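Side-chain contacts in glycoside transferase (Listeria monocytogenes, PDB 6R2M), which is probably an extracellular glycoside hydrolase acting on exopolysaccharide, with a possible transferase activity: residues V193-E197 with Q198-A202; Y162-I165 with Q166-Q169. All blocks are in the same frame, centred on the assembly; numbering follows the deposited sequence.

Contact 1: V193-E197 with Q198-A202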
loop_
_atom_site.group_PDB
_atom_site.type_symbol
_atom_site.label_atom_id
_atom_site.label_comp_id
_atom_site.label_asym_id
_atom_site.label_seq_id
_atom_site.Cartn_x
_atom_site.Cartn_y
_atom_site.Cartn_z
ATOM N N VAL A 193 9.905 -11.810 -6.563
ATOM C CA VAL A 193 9.884 -12.789 -5.483
ATOM C C VAL A 193 11.306 -13.119 -5.049
ATOM O O VAL A 193 12.167 -13.429 -5.880
ATOM C CB VAL A 193 9.143 -14.072 -5.901
ATOM C CG1 VAL A 193 9.117 -15.058 -4.744
ATOM C CG2 VAL A 193 7.722 -13.756 -6.336
ATOM N N PHE A 194 11.532 -13.094 -3.742
ATOM C CA PHE A 194 12.798 -13.486 -3.141
ATOM C C PHE A 194 12.535 -14.759 -2.348
ATOM O O PHE A 194 11.663 -14.779 -1.475
ATOM C CB PHE A 194 13.333 -12.342 -2.270
ATOM C CG PHE A 194 14.655 -12.626 -1.612
ATOM C CD1 PHE A 194 15.841 -12.468 -2.310
ATOM C CD2 PHE A 194 14.704 -13.008 -0.280
ATOM C CE1 PHE A 194 17.060 -12.714 -1.697
ATOM C CE2 PHE A 194 15.921 -13.257 0.338
ATOM C CZ PHE A 194 17.097 -13.113 -0.376
ATOM N N GLN A 195 13.213 -15.843 -2.715
ATOM C CA GLN A 195 12.969 -17.131 -2.076
ATOM C C GLN A 195 14.264 -17.920 -2.115
ATOM O O GLN A 195 14.920 -17.982 -3.161
ATOM C CB GLN A 195 11.844 -17.914 -2.763
ATOM C CG GLN A 195 11.587 -19.297 -2.142
ATOM C CD GLN A 195 10.414 -20.019 -2.776
ATOM O OE1 GLN A 195 9.961 -19.653 -3.857
ATOM N NE2 GLN A 195 9.913 -21.053 -2.101
ATOM N N ASN A 196 14.626 -18.509 -0.978
ATOM C CA ASN A 196 15.853 -19.294 -0.873
ATOM C C ASN A 196 17.060 -18.492 -1.360
ATOM O O ASN A 196 17.911 -18.989 -2.105
ATOM C CB ASN A 196 15.708 -20.607 -1.642
ATOM C CG ASN A 196 16.672 -21.667 -1.167
ATOM O OD1 ASN A 196 17.632 -22.003 -1.857
ATOM N ND2 ASN A 196 16.423 -22.199 0.024
ATOM N N GLU A 197 17.113 -17.221 -0.960
ATOM C CA GLU A 197 18.220 -16.314 -1.252
ATOM C C GLU A 197 18.401 -16.040 -2.751
ATOM O O GLU A 197 19.454 -15.545 -3.170
ATOM C CB GLU A 197 19.520 -16.836 -0.627
ATOM C CG GLU A 197 19.344 -17.177 0.855
ATOM C CD GLU A 197 20.595 -17.748 1.495
ATOM O OE1 GLU A 197 21.625 -17.042 1.524
ATOM O OE2 GLU A 197 20.546 -18.901 1.978
ATOM N N GLN A 198 17.379 -16.312 -3.568
ATOM C CA GLN A 198 17.417 -16.048 -4.999
ATOM C C GLN A 198 16.169 -15.276 -5.408
ATOM O O GLN A 198 15.171 -15.235 -4.687
ATOM C CB GLN A 198 17.500 -17.342 -5.820
ATOM C CG GLN A 198 18.788 -18.119 -5.641
ATOM C CD GLN A 198 18.601 -19.588 -5.958
ATOM O OE1 GLN A 198 18.709 -20.004 -7.111
ATOM N NE2 GLN A 198 18.306 -20.381 -4.932
ATOM N N PHE A 199 16.224 -14.691 -6.597
ATOM C CA PHE A 199 15.121 -13.918 -7.150
ATOM C C PHE A 199 14.429 -14.693 -8.257
ATOM O O PHE A 199 15.083 -15.376 -9.053
ATOM C CB PHE A 199 15.609 -12.592 -7.718
ATOM C CG PHE A 199 16.143 -11.643 -6.690
ATOM C CD1 PHE A 199 15.280 -10.851 -5.944
ATOM C CD2 PHE A 199 17.506 -11.527 -6.479
ATOM C CE1 PHE A 199 15.780 -9.955 -5.016
ATOM C CE2 PHE A 199 18.011 -10.637 -5.545
ATOM C CZ PHE A 199 17.143 -9.843 -4.815
ATOM N N GLN A 200 13.110 -14.555 -8.321
ATOM C CA GLN A 200 12.319 -15.145 -9.387
ATOM C C GLN A 200 11.172 -14.202 -9.722
ATOM O O GLN A 200 10.812 -13.325 -8.934
ATOM C CB GLN A 200 11.775 -16.522 -8.981
ATOM C CG GLN A 200 10.769 -16.459 -7.835
ATOM C CD GLN A 200 11.233 -17.123 -6.542
ATOM O OE1 GLN A 200 12.347 -16.886 -6.067
ATOM N NE2 GLN A 200 10.350 -17.920 -5.941
ATOM N N TYR A 201 10.614 -14.379 -10.917
ATOM C CA TYR A 201 9.437 -13.614 -11.300
ATOM C C TYR A 201 8.179 -14.261 -10.731
ATOM O O TYR A 201 8.110 -15.472 -10.504
ATOM C CB TYR A 201 9.326 -13.477 -12.826
ATOM C CG TYR A 201 10.369 -12.547 -13.453
ATOM C CD1 TYR A 201 10.235 -11.159 -13.386
ATOM C CD2 TYR A 201 11.484 -13.064 -14.106
ATOM C CE1 TYR A 201 11.193 -10.315 -13.948
ATOM C CE2 TYR A 201 12.427 -12.236 -14.680
ATOM C CZ TYR A 201 12.274 -10.862 -14.609
ATOM O OH TYR A 201 13.224 -10.036 -15.177
ATOM N N ALA A 202 7.171 -13.424 -10.495
ATOM C CA ALA A 202 5.940 -13.898 -9.882
ATOM C C ALA A 202 5.134 -14.762 -10.841
ATOM O O ALA A 202 4.411 -15.669 -10.403
ATOM C CB ALA A 202 5.105 -12.706 -9.416
#
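Val193 and Gln200 face each other as a hydrogen-bonded pair of a two-residue-loop beta hairpin, in which strands 193-195 and 198-200 run antiparallel and a type I' turn joins Gln195 to Gln198. Gln200 N donates to Val193 O at 2.8 Å, and at the turn end Gln195 N reaches Gln198 O over the same distance. Gln198 N to Gln195 O is the second bond of that pair. Positive phi at both central residues, Asn196 and Glu197 (53° and 63°), fits the type I' turn.

On one face, Gln200 meets both Val193 and Gln195. Its chi1 of 66° sets CG between the backbone N and carbonyl carbon, and a bend at chi2 folds the amide back over Val193, with NE2 3.3 Å from Val193 CG1. The same NE2 donates to Gln195 OE1 at 2.7 Å, meeting an in-plane lone pair, and the two amides are nearly coplanar. Because Gln195 pairs with Gln198 and Gln200 with Val193, this bond runs diagonally across the hairpin. Gln198 turns its amide to the loop instead, where NE2 gives an almost straight bond to Asn196 O (3.2 Å), tilted from that carbonyl's plane.

Phe194 and Phe199 form the non-hydrogen-bonded pair on the other face. Their rings make an edge-to-face contact, with Phe194 CD1 3.7 Å from Phe199 CE1 and lying over one face of the Phe199 ring, offset toward its rim.

Among its neighbours, the hairpin supplies the middle strand 193-195 and the edge strand 198-200 of a three-stranded antiparallel sheet: Phe194 pairs through its backbone with Leu158 of strand 158-159, while the phenylalanine face packs on helix 179-183, Phe194 against Pro180 and Phe199 against Thr183.

Contact 2: Y162-I165 with Q166-Q169; sequences YLNI and QAMQ
An asparagine N-cap opens helix 165-170: Asn164, the residue just before the first turn, reaches forward with its side chain to the backbone N of Ala167, three positions on. With CG anti to the backbone N (chi1 -177°), OD1 comes within 3.0 Å of Ala167 N and accepts its hydrogen. The N-H points well at the oxygen (161°), yet the donor stands above the side-chain carbonyl plane, so the bond misses the in-plane lone pairs. Asn164 CG also lies 3.7 Å from Ala167 CB, a van der Waals contact that places the amide carbon beside the methyl as well as the oxygen beside the N-H.

The backbone takes over at the next step. Asn164 O receives Met168 N at 3.0 Å and Ile165 O receives Gln169 N, both i to i+4 bonds, so Asn164 binds the first turn through its main-chain and side-chain oxygens alike.

Met168 leans back along the incoming loop. Its CG, beside the backbone N (chi1 -64°), sits 3.2 Å from Asn164 O, and the extended chi2 carries SD on to touch Leu163 CD2 at 3.8 Å, where the two chains meet at a slant. Gln169, one turn after Ile165, runs extended past it, and its NE2 approaches the branch methyl Ile165 CG2 to 3.5 Å, a van der Waals contact. Gln166 sends its amide to helix 100-116, where NE2 bonds Glu108 OE1.

Apolar side chains anchor this start in the interior: Leu163 and Met168 both touch Pro143, Ala167 rests on Phe104, and Ile165 packs against helix 209-223. The capping oxygen, the i+3 amide and the succeeding i+4 bonds together are characteristic of an Asn-capped alpha-helix N terminus.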
loop_
_atom_site.group_PDB
_atom_site.type_symbol
_atom_site.label_atom_id
_atom_site.label_comp_id
_atom_site.label_asym_id
_atom_site.label_seq_id
_atom_site.Cartn_x
_atom_site.Cartn_y
_atom_site.Cartn_z
ATOM N N TYR A 162 5.709 -6.043 -1.040
ATOM C CA TYR A 162 5.227 -5.947 0.323
ATOM C C TYR A 162 6.132 -5.086 1.200
ATOM O O TYR A 162 5.791 -4.841 2.362
ATOM C CB TYR A 162 5.116 -7.347 0.930
ATOM C CG TYR A 162 3.836 -8.109 0.632
ATOM C CD1 TYR A 162 3.048 -7.808 -0.486
ATOM C CD2 TYR A 162 3.413 -9.123 1.486
ATOM C CE1 TYR A 162 1.877 -8.524 -0.740
ATOM C CE2 TYR A 162 2.262 -9.844 1.235
ATOM C CZ TYR A 162 1.488 -9.527 0.133
ATOM O OH TYR A 162 0.328 -10.243 -0.099
ATOM N N LEU A 163 7.272 -4.616 0.686
ATOM C CA LEU A 163 8.211 -3.895 1.532
ATOM C C LEU A 163 7.762 -2.452 1.715
ATOM O O LEU A 163 7.344 -1.780 0.762
ATOM C CB LEU A 163 9.621 -3.926 0.948
ATOM C CG LEU A 163 10.283 -5.299 0.833
ATOM C CD1 LEU A 163 11.577 -5.190 0.043
ATOM C CD2 LEU A 163 10.569 -5.912 2.186
ATOM N N ASN A 164 7.840 -1.981 2.955
ATOM C CA ASN A 164 7.547 -0.599 3.301
ATOM C C ASN A 164 8.789 -0.138 4.050
ATOM O O ASN A 164 8.965 -0.478 5.220
ATOM C CB ASN A 164 6.274 -0.513 4.139
ATOM C CG ASN A 164 5.868 0.907 4.466
ATOM O OD1 ASN A 164 6.702 1.770 4.763
ATOM N ND2 ASN A 164 4.566 1.150 4.439
ATOM N N ILE A 165 9.686 0.569 3.354
ATOM C CA ILE A 165 10.989 0.879 3.939
ATOM C C ILE A 165 10.829 1.769 5.162
ATOM O O ILE A 165 11.497 1.574 6.182
ATOM C CB ILE A 165 11.908 1.529 2.887
ATOM C CG1 ILE A 165 12.145 0.562 1.725
ATOM C CG2 ILE A 165 13.243 1.984 3.531
ATOM C CD1 ILE A 165 12.610 -0.844 2.135
ATOM N N GLN A 166 9.950 2.766 5.084
ATOM C CA GLN A 166 9.739 3.636 6.237
ATOM C C GLN A 166 9.291 2.839 7.461
ATOM O O GLN A 166 9.827 3.026 8.561
ATOM C CB GLN A 166 8.722 4.729 5.890
ATOM C CG GLN A 166 8.311 5.565 7.093
ATOM C CD GLN A 166 8.076 7.022 6.756
ATOM O OE1 GLN A 166 8.829 7.629 5.993
ATOM N NE2 GLN A 166 7.012 7.590 7.315
ATOM N N ALA A 167 8.345 1.913 7.280
ATOM C CA ALA A 167 7.865 1.140 8.420
ATOM C C ALA A 167 8.965 0.240 8.970
ATOM O O ALA A 167 9.098 0.076 10.189
ATOM C CB ALA A 167 6.643 0.309 8.026
ATOM N N MET A 168 9.771 -0.341 8.089
ATOM C CA MET A 168 10.824 -1.242 8.546
ATOM C C MET A 168 11.904 -0.497 9.316
ATOM O O MET A 168 12.473 -1.046 10.268
ATOM C CB MET A 168 11.429 -1.994 7.361
ATOM C CG MET A 168 10.436 -2.890 6.682
ATOM S SD MET A 168 11.128 -3.666 5.216
ATOM C CE MET A 168 12.484 -4.589 5.949
ATOM N N GLN A 169 12.195 0.748 8.932
ATOM C CA GLN A 169 13.164 1.529 9.693
ATOM C C GLN A 169 12.603 1.934 11.050
ATOM O O GLN A 169 13.361 2.038 12.025
ATOM C CB GLN A 169 13.595 2.753 8.881
ATOM C CG GLN A 169 14.301 2.393 7.584
ATOM C CD GLN A 169 14.497 3.579 6.658
ATOM O OE1 GLN A 169 13.780 4.575 6.736
ATOM N NE2 GLN A 169 15.468 3.465 5.759
#

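Along the chain, contact 2 comes first and ends before contact 1 begins, so the two are in series and neither encloses nor crosses the other. Each joins adjacent halves of one continuous segment: residues 162-169 lead from the loop after strand 158-159 into helix 165-170, and residues 193-202 double back through a tight turn. Helix 179-183 lies between them in sequence. Their centres are about 19 Å apart and their nearest atoms about 8 Å, with no direct touch. Strand 158-159 provides the link, because it immediately precedes the loop of contact 2 and pairs with strand 193-195 of contact 1, connecting the surface hairpin to the partly buried helix start.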